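Nucleotide-binding protein, universal stress protein UspA family (Lactobacillus plantarum, PDB 3S3T) binds ATP and probably takes part in the cell's response to stress. Local coordinates at residues A17-A20 with A21-E24. Residues are numbered along the deposited sequence; the frame is centred on the assembly and turned at random.
Sequences AAQA and AFTE. With ATP (adenosine-5'-triphosphate), chain I.
Gln-19 and Phe-22, one helical turn apart, both swing CG anti to the backbone N (chi1 178° and 171°), which sends the two side chains off the helix side by side in the same direction. A bend at chi2 of Gln-19 then brings its amide beside the ring: OE1 and NE2 each come within 3.9 Å of Phe-22 CD1, with the two planes 31° apart. The amide oxygen is held from outside the turn by Arg-74, whose NE bonds to OE1 and whose guanidinium makes a cation-pi contact with the Phe-22 ring, so one arginine serves both neighbours. Were Gln-19 an alanine, Arg-74 would probably lose this acceptor and the CD1 side of the ring its amide neighbour. The backbone carbonyl of Gln-19 is gripped twice: Thr-23 N donates to Gln-19 O in the usual i to i+4 helix bond, and Thr-23 OG1, set beside its own backbone N, donates to the same oxygen at 2.9 Å. The two donors arrive from opposite faces of the carbonyl plane, and the hydroxyl gives its proton to the helix backbone. The methyl of Ala-21 lies alongside the preceding turn, CB 3.1 Å from Ala-18 O. Ala-18 belongs to the ATP pocket, its CB 3.4 Å from ATP O3', against the ribose. All this lies near the start of helix 16-32, the crossover of the beta-alpha-beta unit between parallel strands 7-11 and 35-43; Phe-22 packs on Phe-77 and Val-78 at the end of helix 53-78, and Ala-18 meets Val-12 and Asp-13 in the loop after strand 7-11.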
loop_
_atom_site.group_PDB
_atom_site.type_symbol
_atom_site.label_atom_id
_atom_site.label_comp_id
_atom_site.label_asym_id
_atom_site.label_seq_id
_atom_site.Cartn_x
_atom_site.Cartn_y
_atom_site.Cartn_z
ATOM N N ALA A 17 -15.992 2.842 -13.974
ATOM C CA ALA A 17 -15.917 2.796 -12.528
ATOM C C ALA A 17 -15.962 4.214 -11.978
ATOM O O ALA A 17 -16.618 4.446 -10.977
ATOM C CB ALA A 17 -14.633 2.059 -12.032
ATOM N N ALA A 18 -15.265 5.141 -12.633
ATOM C CA ALA A 18 -15.280 6.550 -12.241
ATOM C C ALA A 18 -16.633 7.191 -12.468
ATOM O O ALA A 18 -17.065 8.046 -11.680
ATOM C CB ALA A 18 -14.197 7.325 -12.973
ATOM N N GLN A 19 -17.315 6.812 -13.548
ATOM C CA GLN A 19 -18.670 7.313 -13.767
ATOM C C GLN A 19 -19.708 6.778 -12.755
ATOM O O GLN A 19 -20.670 7.478 -12.394
ATOM C CB GLN A 19 -19.125 7.000 -15.201
ATOM C CG GLN A 19 -20.526 7.427 -15.524
ATOM C CD GLN A 19 -20.783 8.924 -15.422
ATOM O OE1 GLN A 19 -19.851 9.752 -15.375
ATOM N NE2 GLN A 19 -22.079 9.290 -15.420
ATOM N N ALA A 20 -19.545 5.548 -12.306
ATOM C CA ALA A 20 -20.368 5.036 -11.214
ATOM C C ALA A 20 -20.091 5.861 -9.889
ATOM O O ALA A 20 -20.999 6.139 -9.092
ATOM C CB ALA A 20 -20.069 3.595 -11.013
ATOM N N ALA A 21 -18.825 6.231 -9.680
ATOM C CA ALA A 21 -18.435 7.153 -8.590
ATOM C C ALA A 21 -19.147 8.507 -8.702
ATOM O O ALA A 21 -19.660 9.031 -7.734
ATOM C CB ALA A 21 -16.886 7.364 -8.629
ATOM N N PHE A 22 -19.124 9.096 -9.891
ATOM C CA PHE A 22 -19.792 10.347 -10.107
ATOM C C PHE A 22 -21.277 10.207 -9.804
ATOM O O PHE A 22 -21.869 11.053 -9.126
ATOM C CB PHE A 22 -19.578 10.850 -11.518
ATOM C CG PHE A 22 -20.418 12.022 -11.845
ATOM C CD1 PHE A 22 -21.605 11.866 -12.560
ATOM C CD2 PHE A 22 -20.072 13.278 -11.370
ATOM C CE1 PHE A 22 -22.416 12.962 -12.836
ATOM C CE2 PHE A 22 -20.901 14.390 -11.657
ATOM C CZ PHE A 22 -22.051 14.221 -12.396
ATOM N N THR A 23 -21.870 9.111 -10.258
ATOM C CA THR A 23 -23.318 8.897 -10.044
ATOM C C THR A 23 -23.670 8.895 -8.573
ATOM O O THR A 23 -24.674 9.497 -8.185
ATOM C CB THR A 23 -23.803 7.632 -10.740
ATOM O OG1 THR A 23 -23.577 7.803 -12.138
ATOM C CG2 THR A 23 -25.324 7.381 -10.493
ATOM N N GLU A 24 -22.823 8.260 -7.755
ATOM C CA GLU A 24 -23.016 8.255 -6.300
ATOM C C GLU A 24 -22.715 9.596 -5.671
ATOM O O GLU A 24 -23.412 9.996 -4.717
ATOM C CB GLU A 24 -22.211 7.155 -5.634
ATOM C CG GLU A 24 -22.426 7.019 -4.134
ATOM C CD GLU A 24 -23.874 6.828 -3.747
ATOM O OE1 GLU A 24 -24.203 7.161 -2.598
ATOM O OE2 GLU A 24 -24.679 6.379 -4.600
HETATM P PG ATP I . -3.662 2.137 -11.779
HETATM O O1G ATP I . -3.633 3.521 -12.385
HETATM O O2G ATP I . -3.043 1.110 -12.677
HETATM O O3G ATP I . -3.081 2.006 -10.377
HETATM P PB ATP I . -6.537 2.112 -12.365
HETATM O O1B ATP I . -7.394 0.904 -12.616
HETATM O O2B ATP I . -6.276 3.043 -13.499
HETATM O O3B ATP I . -5.180 1.595 -11.697
HETATM P PA ATP I . -7.021 4.361 -10.590
HETATM O O1A ATP I . -6.176 5.200 -11.498
HETATM O O2A ATP I . -6.581 4.313 -9.184
HETATM O O3A ATP I . -7.226 2.875 -11.111
HETATM O "O5'" ATP I . -8.529 5.004 -10.680
HETATM C "C5'" ATP I . -9.388 4.909 -9.545
HETATM C "C4'" ATP I . -10.283 6.149 -9.458
HETATM O "O4'" ATP I . -9.382 7.247 -9.373
HETATM C "C3'" ATP I . -11.117 6.408 -10.701
HETATM O "O3'" ATP I . -12.335 5.682 -10.709
HETATM C "C2'" ATP I . -11.251 7.907 -10.600
HETATM O "O2'" ATP I . -12.264 8.168 -9.638
HETATM C "C1'" ATP I . -9.899 8.367 -10.073
HETATM N N9 ATP I . -9.001 8.777 -11.150
HETATM C C8 ATP I . -8.083 8.003 -11.807
HETATM N N7 ATP I . -7.452 8.717 -12.768
HETATM C C5 ATP I . -7.975 9.947 -12.716
HETATM C C6 ATP I . -7.775 11.178 -13.472
HETATM N N6 ATP I . -6.858 11.186 -14.461
HETATM N N1 ATP I . -8.523 12.287 -13.132
HETATM C C2 ATP I . -9.421 12.215 -12.137
HETATM N N3 ATP I . -9.697 11.114 -11.425
HETATM C C4 ATP I . -8.997 9.985 -11.673
#